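Long-range contacts in beta-glucosidase (PDB 6JXG), which probably hydrolyses terminal, non-reducing beta-D-glucosyl residues with release of beta-D-glucose, as expected of a family 3 glycoside hydrolase in cellulose degradation: residues A[54-58]-A[304-308]; A[63-69]-A[97-103]; A[69-73]-A[325-330]; A[108-112]-A[138-142]; A[366-372]-A[387-393]. All coordinates share one frame; numbering follows the deposited sequence.

Contact 1: residues A[54-58]-A[304-308]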
# COMPACT_ATOMS: atom_id res chain seq x y z
N LEU A 54 -0.53 22.45 14.11
CA LEU A 54 -0.56 21.04 13.68
C LEU A 54 0.13 20.82 12.34
O LEU A 54 -0.14 21.55 11.38
CB LEU A 54 -1.98 20.46 13.59
CG LEU A 54 -2.67 20.41 14.96
CD1 LEU A 54 -4.17 20.20 14.75
CD2 LEU A 54 -2.12 19.28 15.80
N CYS A 55 0.98 19.79 12.29
CA CYS A 55 1.90 19.54 11.17
C CYS A 55 1.42 18.26 10.46
O CYS A 55 1.36 17.18 11.10
CB CYS A 55 3.33 19.38 11.68
SG CYS A 55 4.53 18.81 10.41
N TYR A 56 1.07 18.43 9.18
CA TYR A 56 0.65 17.32 8.32
C TYR A 56 1.77 17.11 7.30
O TYR A 56 2.12 18.08 6.54
CB TYR A 56 -0.62 17.71 7.58
CG TYR A 56 -1.89 17.89 8.42
CD1 TYR A 56 -2.94 16.97 8.36
CD2 TYR A 56 -2.07 19.00 9.18
CE1 TYR A 56 -4.06 17.16 9.09
CE2 TYR A 56 -3.19 19.19 9.94
CZ TYR A 56 -4.21 18.27 9.88
OH TYR A 56 -5.34 18.50 10.62
N GLN A 57 2.32 15.91 7.26
CA GLN A 57 3.48 15.64 6.43
C GLN A 57 3.31 14.33 5.61
O GLN A 57 2.92 13.29 6.14
CB GLN A 57 4.78 15.61 7.24
CG GLN A 57 6.04 15.70 6.39
CD GLN A 57 6.28 17.12 5.89
OE1 GLN A 57 5.56 18.08 6.26
NE2 GLN A 57 7.31 17.28 5.06
N ASP A 58 3.66 14.42 4.33
CA ASP A 58 3.79 13.20 3.47
C ASP A 58 5.04 12.39 3.94
O ASP A 58 5.93 12.92 4.68
CB ASP A 58 4.00 13.60 2.03
CG ASP A 58 2.76 14.07 1.32
OD1 ASP A 58 1.73 13.45 1.57
OD2 ASP A 58 2.83 15.06 0.52
N VAL A 304 8.47 21.15 15.66
CA VAL A 304 9.05 21.13 14.33
C VAL A 304 10.16 22.18 14.31
O VAL A 304 9.87 23.34 14.62
CB VAL A 304 7.96 21.47 13.30
CG1 VAL A 304 8.56 21.74 11.93
CG2 VAL A 304 6.97 20.29 13.25
N THR A 305 11.40 21.81 13.94
CA THR A 305 12.53 22.77 13.85
C THR A 305 13.13 22.80 12.45
O THR A 305 14.24 23.26 12.20
CB THR A 305 13.60 22.44 14.92
OG1 THR A 305 14.27 21.21 14.59
CG2 THR A 305 12.92 22.29 16.34
N TRP A 306 12.37 22.28 11.49
CA TRP A 306 12.85 22.16 10.15
C TRP A 306 11.78 22.77 9.18
O TRP A 306 10.66 23.14 9.61
CB TRP A 306 13.05 20.67 9.75
CG TRP A 306 11.95 19.82 10.15
CD1 TRP A 306 11.84 19.21 11.31
CD2 TRP A 306 10.75 19.54 9.43
NE1 TRP A 306 10.66 18.55 11.41
CE2 TRP A 306 9.97 18.74 10.24
CE3 TRP A 306 10.26 19.91 8.17
CZ2 TRP A 306 8.72 18.30 9.86
CZ3 TRP A 306 8.99 19.44 7.78
CH2 TRP A 306 8.28 18.61 8.57
N SER A 307 12.14 22.89 7.92
CA SER A 307 11.15 23.27 6.89
C SER A 307 11.19 22.31 5.72
O SER A 307 12.26 21.89 5.26
CB SER A 307 11.43 24.71 6.38
OG SER A 307 10.54 25.25 5.41
N SER A 308 10.00 22.04 5.16
CA SER A 308 9.91 21.34 3.86
C SER A 308 10.54 22.10 2.72
O SER A 308 10.86 21.51 1.69
CB SER A 308 8.41 21.11 3.57
OG SER A 308 7.85 20.16 4.51
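Q57 and C55 project from strand 55-57, part of the TIM-barrel-like N-terminal domain of this family 3 glycosidase, onto W306 and its neighbours in the loop between helices 278-294 and 323-332. Along Q57, CB packs on I103, and CG stands anti to the backbone N (chi1 -165°). The chain then bends at chi2, which presents the amide to the 304-308 loop. CD comes 3.7 Å from W306 CH2. OE1 lies 3.6 Å from that same CH2, at the edge of the indole and near its plane, while accepting a hydrogen bond from V40 N. The amide and indole planes stand 80° apart. NE2 gives S308 OG a nearly straight bond of 3.0 Å (164°), with the hydroxyl oxygen in the amide plane, and it also reaches R64 O. S308 OG is bonded in addition to P38 O, and W306 NE1 is tied to L101 O. Beside Q57, the sulfur of C55, disulfide-bonded to C39, approaches the six-membered ring obliquely, with SG 4.2 Å from W306 CH2. V304 CG2 sits 4.0 Å from C55 SG, and V304 CG1 covers one indole face, offset toward the rim.

Contact 2: residues A[63-69]-A[97-103]. With NAG (2-acetamido-2-deoxy-beta-D-glucopyranose), chain B.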
# COMPACT_ATOMS: atom_id res chain seq x y z
N ILE A 63 9.35 10.05 5.51
CA ILE A 63 9.06 11.49 5.68
C ILE A 63 9.51 12.19 4.41
O ILE A 63 10.70 12.04 3.98
CB ILE A 63 9.85 12.09 6.83
CG1 ILE A 63 9.78 11.23 8.10
CG2 ILE A 63 9.38 13.54 7.07
CD1 ILE A 63 8.39 10.87 8.56
N ARG A 64 8.58 12.88 3.75
CA ARG A 64 8.91 13.65 2.56
C ARG A 64 9.67 14.97 2.92
O ARG A 64 9.44 15.57 3.97
CB ARG A 64 7.63 13.96 1.83
CG ARG A 64 7.82 14.46 0.40
CD ARG A 64 6.42 14.78 -0.17
NE ARG A 64 6.61 15.35 -1.49
CZ ARG A 64 5.67 16.07 -2.16
NH1 ARG A 64 4.47 16.30 -1.66
NH2 ARG A 64 6.01 16.55 -3.35
N PHE A 65 10.62 15.31 2.06
CA PHE A 65 11.43 16.56 2.04
C PHE A 65 12.57 16.57 3.09
O PHE A 65 13.69 17.02 2.81
CB PHE A 65 10.56 17.85 2.17
CG PHE A 65 9.55 18.04 1.06
CD1 PHE A 65 9.96 18.25 -0.25
CD2 PHE A 65 8.20 18.09 1.30
CE1 PHE A 65 9.07 18.46 -1.28
CE2 PHE A 65 7.30 18.33 0.24
CZ PHE A 65 7.74 18.52 -1.04
N VAL A 66 12.29 16.14 4.30
CA VAL A 66 13.24 16.23 5.40
C VAL A 66 14.46 15.31 5.21
O VAL A 66 14.34 14.15 4.79
CB VAL A 66 12.52 15.91 6.72
CG1 VAL A 66 13.42 16.06 7.92
CG2 VAL A 66 11.31 16.78 6.88
N GLN A 67 15.65 15.83 5.52
CA GLN A 67 16.84 15.07 5.42
C GLN A 67 17.02 14.16 6.66
O GLN A 67 16.35 14.36 7.73
CB GLN A 67 18.06 15.97 5.20
CG GLN A 67 17.99 16.89 4.02
CD GLN A 67 17.70 16.11 2.78
OE1 GLN A 67 18.44 15.21 2.46
NE2 GLN A 67 16.56 16.37 2.10
N ASN A 68 17.90 13.18 6.49
CA ASN A 68 18.23 12.23 7.58
C ASN A 68 16.99 11.53 8.08
O ASN A 68 16.80 11.38 9.27
CB ASN A 68 18.89 12.95 8.73
CG ASN A 68 20.37 13.02 8.58
OD1 ASN A 68 21.00 12.12 8.00
ND2 ASN A 68 20.94 14.11 9.08
N VAL A 69 16.21 11.02 7.12
CA VAL A 69 15.10 10.15 7.43
C VAL A 69 15.30 8.83 6.61
O VAL A 69 16.15 8.73 5.76
CB VAL A 69 13.76 10.81 7.06
CG1 VAL A 69 13.60 12.13 7.76
CG2 VAL A 69 13.63 10.99 5.56
N GLU A 97 9.93 8.06 13.46
CA GLU A 97 10.56 9.18 12.80
C GLU A 97 9.64 10.46 12.77
O GLU A 97 10.12 11.59 12.96
CB GLU A 97 11.05 8.82 11.39
CG GLU A 97 12.10 7.73 11.42
CD GLU A 97 12.92 7.49 10.15
OE1 GLU A 97 12.82 8.21 9.12
OE2 GLU A 97 13.69 6.47 10.21
N ALA A 98 8.37 10.27 12.41
CA ALA A 98 7.41 11.35 12.29
C ALA A 98 7.33 12.08 13.68
O ALA A 98 7.48 13.33 13.77
CB ALA A 98 6.06 10.78 11.89
N LYS A 99 7.11 11.33 14.77
CA LYS A 99 7.01 11.92 16.09
C LYS A 99 8.27 12.71 16.45
O LYS A 99 8.20 13.84 17.00
CB LYS A 99 6.75 10.85 17.17
CG LYS A 99 6.92 11.41 18.59
CD LYS A 99 6.11 10.66 19.66
CE LYS A 99 6.37 11.28 21.06
NZ LYS A 99 6.38 10.24 22.18
N ALA A 100 9.42 12.10 16.19
CA ALA A 100 10.69 12.69 16.58
C ALA A 100 10.92 14.06 15.87
O ALA A 100 11.59 14.93 16.39
CB ALA A 100 11.82 11.71 16.33
N LEU A 101 10.36 14.21 14.65
CA LEU A 101 10.32 15.45 13.92
C LEU A 101 9.19 16.43 14.26
O LEU A 101 9.10 17.48 13.66
CB LEU A 101 10.20 15.10 12.43
CG LEU A 101 11.47 14.42 11.87
CD1 LEU A 101 11.30 14.00 10.41
CD2 LEU A 101 12.74 15.23 12.01
N GLY A 102 8.27 16.04 15.15
CA GLY A 102 7.20 16.87 15.60
C GLY A 102 6.04 16.84 14.60
O GLY A 102 5.16 17.64 14.67
N ILE A 103 6.04 15.85 13.72
CA ILE A 103 4.92 15.69 12.76
C ILE A 103 3.70 15.19 13.48
O ILE A 103 3.72 14.13 14.14
CB ILE A 103 5.33 14.77 11.59
CG1 ILE A 103 6.43 15.45 10.81
CG2 ILE A 103 4.12 14.45 10.68
CD1 ILE A 103 7.08 14.64 9.76
C1 NAG B . 22.38 14.26 9.04
C2 NAG B . 22.90 15.68 8.80
C3 NAG B . 24.40 15.68 9.02
C4 NAG B . 24.66 15.23 10.44
C5 NAG B . 24.16 13.80 10.50
C6 NAG B . 24.43 13.03 11.78
C7 NAG B . 21.73 17.08 7.19
C8 NAG B . 21.47 17.45 5.76
N2 NAG B . 22.60 16.12 7.45
O3 NAG B . 24.84 17.00 8.84
O4 NAG B . 26.04 15.33 10.72
O5 NAG B . 22.77 13.87 10.34
O6 NAG B . 24.06 13.94 12.79
O7 NAG B . 21.15 17.66 8.09
O HOH W 1 11.01 8.31 7.07
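E97 brings one carboxylate oxygen, OE1, to V69, 3.4 Å from both its CA and its CB. Two other planar groups, within 63-69, pack on each other: one face of the R64 guanidinium carries F65 CZ near its rim, and one face of the F65 ring carries R64 CG. Across the contact the grip is aliphatic. L101 CD1 sits among three side chains, meeting I63 CG2 and V66 CG1 at 3.9 Å each and V69 CG1 at 4.0 Å. I63 and L101 slide past each other in opposite directions, whereas V66 meets L101 tip to tip. I63 CG2, the branch anti to the backbone N, also touches I103 CD1 at 3.7 Å. G102, with a phi of 82°, ends helix 84-100 in a Schellman motif; L101 and I103, flanking it in sequence, both point toward the loop. Pointing away from the helix, N68 ND2 bears an N-linked N-acetylglucosamine whose C8 rests on Q67 CB. One water bridges I63 N and E97 OE1, 2.7 Å from the latter, and E97 OE2 is bonded to H322 ND1 and T70 OG1. The buried carboxylate thus has polar partners for both oxygens, a setting that would probably favour its ionised form.

Contact 3: residues A[69-73]-A[325-330]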
# COMPACT_ATOMS: atom_id res chain seq x y z
N VAL A 69 16.21 11.02 7.12
CA VAL A 69 15.10 10.15 7.43
C VAL A 69 15.30 8.83 6.61
O VAL A 69 16.15 8.73 5.76
CB VAL A 69 13.76 10.81 7.06
CG1 VAL A 69 13.60 12.13 7.76
CG2 VAL A 69 13.63 10.99 5.56
N THR A 70 14.50 7.84 6.91
CA THR A 70 14.57 6.55 6.24
C THR A 70 13.62 6.54 5.03
O THR A 70 12.46 6.90 5.14
CB THR A 70 14.20 5.41 7.21
OG1 THR A 70 15.16 5.39 8.28
CG2 THR A 70 14.23 4.02 6.55
N ALA A 71 14.10 6.00 3.91
CA ALA A 71 13.27 5.79 2.75
C ALA A 71 12.88 4.28 2.75
O ALA A 71 13.66 3.42 2.34
CB ALA A 71 14.00 6.20 1.48
N PHE A 72 11.74 3.99 3.37
CA PHE A 72 11.28 2.65 3.55
C PHE A 72 10.82 2.08 2.21
O PHE A 72 10.56 2.82 1.27
CB PHE A 72 10.13 2.58 4.53
CG PHE A 72 10.48 2.97 5.97
CD1 PHE A 72 11.04 2.06 6.85
CD2 PHE A 72 10.31 4.26 6.39
CE1 PHE A 72 11.36 2.48 8.15
CE2 PHE A 72 10.61 4.65 7.69
CZ PHE A 72 11.17 3.74 8.54
N PRO A 73 10.70 0.75 2.10
CA PRO A 73 10.07 0.13 0.94
C PRO A 73 8.65 0.64 0.72
O PRO A 73 7.95 1.10 1.67
CB PRO A 73 10.03 -1.35 1.31
CG PRO A 73 11.15 -1.54 2.26
CD PRO A 73 11.29 -0.24 3.02
N VAL A 325 14.46 -2.95 9.43
CA VAL A 325 13.16 -3.36 8.86
C VAL A 325 13.11 -2.99 7.38
O VAL A 325 12.54 -3.73 6.63
CB VAL A 325 11.95 -2.78 9.65
CG1 VAL A 325 11.81 -1.30 9.47
CG2 VAL A 325 10.67 -3.47 9.16
N ALA A 326 13.74 -1.90 6.97
CA ALA A 326 13.81 -1.56 5.56
C ALA A 326 14.50 -2.70 4.73
O ALA A 326 14.00 -3.14 3.68
CB ALA A 326 14.44 -0.20 5.34
N ARG A 327 15.61 -3.22 5.24
CA ARG A 327 16.27 -4.34 4.60
C ARG A 327 15.43 -5.60 4.63
O ARG A 327 15.37 -6.34 3.64
CB ARG A 327 17.63 -4.60 5.24
CG ARG A 327 18.45 -5.61 4.42
CD ARG A 327 19.78 -5.77 5.06
NE ARG A 327 20.56 -6.80 4.37
CZ ARG A 327 21.88 -6.86 4.42
NH1 ARG A 327 22.57 -5.94 5.08
NH2 ARG A 327 22.53 -7.84 3.80
N ALA A 328 14.78 -5.91 5.75
CA ALA A 328 14.03 -7.13 5.85
C ALA A 328 12.86 -7.17 4.85
O ALA A 328 12.61 -8.20 4.23
CB ALA A 328 13.55 -7.36 7.28
N ILE A 329 12.19 -6.03 4.63
CA ILE A 329 11.14 -5.95 3.61
C ILE A 329 11.66 -5.93 2.18
O ILE A 329 11.06 -6.56 1.31
CB ILE A 329 10.22 -4.74 3.92
CG1 ILE A 329 9.48 -5.00 5.24
CG2 ILE A 329 9.29 -4.44 2.75
CD1 ILE A 329 8.78 -3.85 5.83
N ALA A 330 12.78 -5.25 1.92
CA ALA A 330 13.43 -5.29 0.61
C ALA A 330 13.79 -6.71 0.27
O ALA A 330 13.68 -7.12 -0.88
CB ALA A 330 14.68 -4.45 0.58
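F72 holds its CG anti to the carbonyl carbon (chi1 -65°), an orientation that carries the ring to V325 CG1, while I329 has CG2 anti to its backbone N, the position from which this methyl meets P73. F72 CE1 lies 4.0 Å from V325 CG1, which approaches at the ring edge, near the ring plane. One face of the same ring is covered by T70 CG2, 3.5 Å above it and over its centre. A326 CB faces both F72 and P73, meeting the ring obliquely and standing 3.9 Å from P73 CD. The contact is a loop-on-helix packing in the family 3 fold: residues 69-73 belong to the connection between barrel strand 55-57 and helix 75-79, and helix 323-332 runs on toward strand 335-339, an outermost strand of the second six-stranded sheet. P73 supplies the tightest part. Its CB and CG each come 3.5 Å from I329 CG2, closer than carbons usually pack, and CG is 3.6 Å from A326 O. With an alanine here, CG and CD would be missing, which would probably open a gap beside A326 and take one of its two close carbon neighbours in the loop, CG, from I329 CG2. I329 also touches L86 of helix 84-100 and Q77 and T78 of helix 75-79.

Contact 4: residues A[108-112]-A[138-142]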
# COMPACT_ATOMS: atom_id res chain seq x y z
N GLY A 108 -0.35 8.76 5.49
CA GLY A 108 -0.51 7.40 4.95
C GLY A 108 -1.06 6.52 6.09
O GLY A 108 -1.16 6.96 7.25
N PRO A 109 -1.33 5.25 5.82
CA PRO A 109 -1.07 4.55 4.61
C PRO A 109 -2.23 4.65 3.57
O PRO A 109 -3.17 5.35 3.75
CB PRO A 109 -0.88 3.11 5.07
CG PRO A 109 -1.85 2.96 6.25
CD PRO A 109 -1.93 4.38 6.84
N VAL A 110 -2.02 3.99 2.44
CA VAL A 110 -2.88 4.13 1.28
C VAL A 110 -3.77 2.92 1.07
O VAL A 110 -3.29 1.83 0.73
CB VAL A 110 -2.02 4.40 0.03
CG1 VAL A 110 -2.88 4.40 -1.22
CG2 VAL A 110 -1.24 5.74 0.13
N ALA A 111 -5.07 3.10 1.35
CA ALA A 111 -6.13 2.12 1.03
C ALA A 111 -6.83 2.31 -0.30
O ALA A 111 -7.61 1.43 -0.71
CB ALA A 111 -7.21 2.15 2.08
N GLY A 112 -6.64 3.48 -0.92
CA GLY A 112 -7.33 3.88 -2.19
C GLY A 112 -6.31 4.76 -2.94
O GLY A 112 -5.92 5.84 -2.48
N MET A 138 -3.16 -2.41 6.11
CA MET A 138 -3.66 -1.14 6.62
C MET A 138 -3.67 -1.16 8.14
O MET A 138 -3.08 -0.25 8.76
CB MET A 138 -5.06 -0.77 6.09
CG MET A 138 -5.18 -0.33 4.64
SD MET A 138 -4.32 1.12 4.19
CE MET A 138 -5.20 2.34 5.18
N SER A 139 -4.26 -2.21 8.75
CA SER A 139 -4.43 -2.23 10.19
C SER A 139 -3.10 -2.41 10.89
O SER A 139 -2.79 -1.68 11.87
CB SER A 139 -5.44 -3.32 10.63
OG SER A 139 -4.98 -4.58 10.25
N ASN A 140 -2.20 -3.22 10.33
CA ASN A 140 -0.92 -3.38 10.99
C ASN A 140 -0.05 -2.13 10.83
O ASN A 140 0.69 -1.79 11.73
CB ASN A 140 -0.17 -4.63 10.49
CG ASN A 140 -0.62 -5.87 11.19
OD1 ASN A 140 -0.22 -6.14 12.32
ND2 ASN A 140 -1.47 -6.63 10.52
N THR A 141 -0.11 -1.48 9.66
CA THR A 141 0.65 -0.21 9.47
C THR A 141 0.17 0.93 10.40
O THR A 141 0.94 1.61 11.04
CB THR A 141 0.54 0.26 8.01
OG1 THR A 141 1.04 -0.79 7.12
CG2 THR A 141 1.34 1.52 7.85
N ILE A 142 -1.13 1.10 10.49
CA ILE A 142 -1.73 2.11 11.33
C ILE A 142 -1.42 1.83 12.79
O ILE A 142 -1.10 2.74 13.54
CB ILE A 142 -3.20 2.18 11.09
CG1 ILE A 142 -3.39 2.84 9.73
CG2 ILE A 142 -3.95 2.98 12.17
CD1 ILE A 142 -4.76 2.60 9.19
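M138 and P109 cross at an oblique angle, the sulfur and methyl of the methionine reaching the proline ring and the backbone beyond it. Bends at chi2 (-63°) and chi3 (-65°) fold the chain, placing CE 3.6 Å from P109 CG and 3.7 Å from A111 CB. SD lies against the peptide itself, 3.5 Å from A111 N and 3.6 Å from V110 C. I142 meets the proline, which follows a cis peptide bond, at about a right angle, with CG1 3.6 Å from P109 CD. T141 adds its methyl, CG2 being 3.8 Å from P109 CG, while its OG1 bonds back to A137 O in the preceding turn. Each ring carbon beyond CA therefore has a helix side chain against it: CB has T141 and, more distantly, M138 SD, CG has M138 and T141, and CD has I142. Replacing M138 by an alanine removes CG, SD and CE and would probably leave a gap between P109 and A111. A189 of helix 184-191 touches both M138 and I142. The packing belongs to a beta-alpha-beta unit of the TIM-barrel-like domain, in which the loop leaving strand 105-106 lies on helix 131-147 before the chain enters the parallel neighbouring strand 151-157.

Contact 5: residues A[366-372]-A[387-393]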
# COMPACT_ATOMS: atom_id res chain seq x y z
N ILE A 366 21.03 10.19 -6.41
CA ILE A 366 19.88 9.33 -6.13
C ILE A 366 18.64 10.19 -5.85
O ILE A 366 17.53 9.71 -6.05
CB ILE A 366 20.14 8.30 -4.98
CG1 ILE A 366 20.52 9.04 -3.69
CG2 ILE A 366 21.20 7.28 -5.42
CD1 ILE A 366 20.94 8.21 -2.52
N ASN A 367 18.87 11.45 -5.40
CA ASN A 367 17.78 12.41 -5.17
C ASN A 367 17.75 13.56 -6.17
O ASN A 367 17.13 14.58 -5.88
CB ASN A 367 17.87 12.97 -3.75
CG ASN A 367 17.73 11.91 -2.70
OD1 ASN A 367 16.85 11.03 -2.79
ND2 ASN A 367 18.61 11.96 -1.67
N SER A 368 18.36 13.35 -7.35
CA SER A 368 18.45 14.38 -8.33
C SER A 368 17.22 14.65 -9.12
O SER A 368 17.19 15.64 -9.80
CB SER A 368 19.62 14.11 -9.31
OG SER A 368 19.44 12.94 -10.10
N CYS A 369 16.18 13.81 -9.07
CA CYS A 369 14.95 14.13 -9.82
C CYS A 369 13.93 14.51 -8.81
O CYS A 369 13.69 13.74 -7.89
CB CYS A 369 14.44 12.90 -10.67
SG CYS A 369 15.71 12.16 -11.78
N SER A 370 13.27 15.64 -9.02
CA SER A 370 12.30 16.17 -8.09
C SER A 370 11.18 15.14 -7.88
O SER A 370 10.64 14.56 -8.84
CB SER A 370 11.73 17.45 -8.69
OG SER A 370 10.72 17.96 -7.87
N ASP A 371 10.84 14.87 -6.62
CA ASP A 371 9.79 13.89 -6.30
C ASP A 371 10.00 12.52 -6.96
O ASP A 371 9.07 11.80 -7.17
CB ASP A 371 8.40 14.44 -6.64
CG ASP A 371 8.05 15.71 -5.86
OD1 ASP A 371 8.54 15.87 -4.73
OD2 ASP A 371 7.22 16.49 -6.36
N ARG A 372 11.26 12.17 -7.23
CA ARG A 372 11.69 10.88 -7.87
C ARG A 372 11.08 10.73 -9.26
O ARG A 372 10.88 9.59 -9.75
CB ARG A 372 11.38 9.66 -7.01
CG ARG A 372 11.64 9.86 -5.51
CD ARG A 372 13.14 9.85 -5.23
NE ARG A 372 13.77 11.15 -5.48
CZ ARG A 372 13.86 12.15 -4.64
NH1 ARG A 372 14.48 13.25 -5.03
NH2 ARG A 372 13.42 12.06 -3.41
N THR A 387 6.81 9.89 -1.56
CA THR A 387 8.25 9.79 -1.68
C THR A 387 8.97 10.33 -0.48
O THR A 387 8.37 10.98 0.39
CB THR A 387 8.76 10.49 -2.97
OG1 THR A 387 8.38 11.88 -3.02
CG2 THR A 387 8.15 9.70 -4.23
N ALA A 388 10.29 10.15 -0.51
CA ALA A 388 11.24 10.64 0.50
C ALA A 388 12.58 10.76 -0.21
O ALA A 388 12.75 10.16 -1.25
CB ALA A 388 11.38 9.69 1.65
N ASP A 389 13.49 11.50 0.42
CA ASP A 389 14.88 11.65 -0.08
C ASP A 389 15.62 10.46 0.50
O ASP A 389 15.44 10.15 1.67
CB ASP A 389 15.47 12.95 0.37
CG ASP A 389 15.00 14.15 -0.47
OD1 ASP A 389 14.04 14.04 -1.28
OD2 ASP A 389 15.65 15.20 -0.32
N PHE A 390 16.33 9.71 -0.34
CA PHE A 390 17.11 8.60 0.13
C PHE A 390 18.28 9.14 0.95
O PHE A 390 18.97 10.05 0.47
CB PHE A 390 17.73 7.82 -1.02
CG PHE A 390 16.73 7.13 -1.92
CD1 PHE A 390 16.24 5.93 -1.58
CD2 PHE A 390 16.34 7.71 -3.14
CE1 PHE A 390 15.38 5.24 -2.43
CE2 PHE A 390 15.49 7.05 -3.99
CZ PHE A 390 14.99 5.82 -3.62
N PRO A 391 18.52 8.58 2.16
CA PRO A 391 19.79 8.93 2.85
C PRO A 391 21.00 8.26 2.17
O PRO A 391 22.12 8.71 2.32
CB PRO A 391 19.63 8.37 4.27
CG PRO A 391 18.58 7.31 4.14
CD PRO A 391 17.73 7.62 2.93
N TYR A 392 20.73 7.23 1.40
CA TYR A 392 21.71 6.46 0.59
C TYR A 392 20.81 5.49 -0.17
O TYR A 392 19.63 5.37 0.15
CB TYR A 392 22.71 5.71 1.49
CG TYR A 392 22.11 4.71 2.43
CD1 TYR A 392 21.84 3.41 2.02
CD2 TYR A 392 21.76 5.06 3.73
CE1 TYR A 392 21.24 2.49 2.86
CE2 TYR A 392 21.18 4.13 4.59
CZ TYR A 392 20.89 2.84 4.13
OH TYR A 392 20.30 1.90 5.00
N LEU A 393 21.31 4.88 -1.22
CA LEU A 393 20.52 3.83 -1.91
C LEU A 393 21.51 2.74 -2.27
O LEU A 393 22.43 2.99 -3.07
CB LEU A 393 19.81 4.38 -3.15
CG LEU A 393 19.14 3.32 -4.05
CD1 LEU A 393 18.12 2.53 -3.26
CD2 LEU A 393 18.52 3.98 -5.27
O HOH W 2 9.30 14.41 -2.69
O HOH W 3 14.65 15.79 -3.49
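D389 OD1 is held by two partners, R372 NH2 at 3.0 Å in a nearly straight salt-bridge bond (163°) and a water that donates to it at 2.9 Å and accepts from R372 NH1. NH2 approaches OD1 from the anti side and well out of the carboxylate plane, and OD1 lies close to the guanidinium plane. The same NH2 also donates to A388 O at 3.0 Å, from above the carbonyl plane, not on a lone pair. CG of R372, placed by chi1, packs on T387 CG2; the bends at chi2 and chi3 (82°) then carry the guanidinium back to D389 and A388, with CD oblique to the F390 ring. N367 OD1 covers one face of the guanidinium, 3.6 Å above its centre. N367 uses its whole amide on the backbone of F390: OD1 accepts from F390 N at 2.8 Å, and ND2 donates to F390 O at 2.9 Å, in the carbonyl plane and on a lone pair. This pair of hydrogen bonds fixes the amide rotation and leaves its plane 12° from the F390 ring, with OD1 at the ring edge. I366 closes the apolar end, its CD1 3.6 Å from F390 CB. A second water joins D371 OD1 to T387 OG1, which is bonded also to G384 O. Both segments belong to the C-terminal domain's long loop between strand 351-355 and helix 396-406, which carries the C369-C374 disulfide. D371 OD2 bonds to Y444; D371 also salt-bridges R64, and D389 OD2 hydrogen-bonds Q67, both in the loop after strand 55-57.

Overall arrangement
Contact 2 is the hub. Its centre lies about 8 Å from that of contact 1, joined by W306 NE1 to L101 O and Q57 NE2 to R64 O, each 2.9 Å. It shares V69 with contact 3, centres about 15 Å apart, and the segments of the two alternate along the chain. Contact 5, its centre about 14 Å from those of contacts 2 and 3, brings in the C-terminal domain: R64 NH2 meets D371 OD1 at 3.0 Å, and P391 packs on V69. Contact 4 touches none of the others. In family 3 enzymes the active site lies where barrel and C-terminal domain meet, so contact 5 is probably near that interface; the N-acetylglucosamine on N68 is an attached glycan, not a substrate.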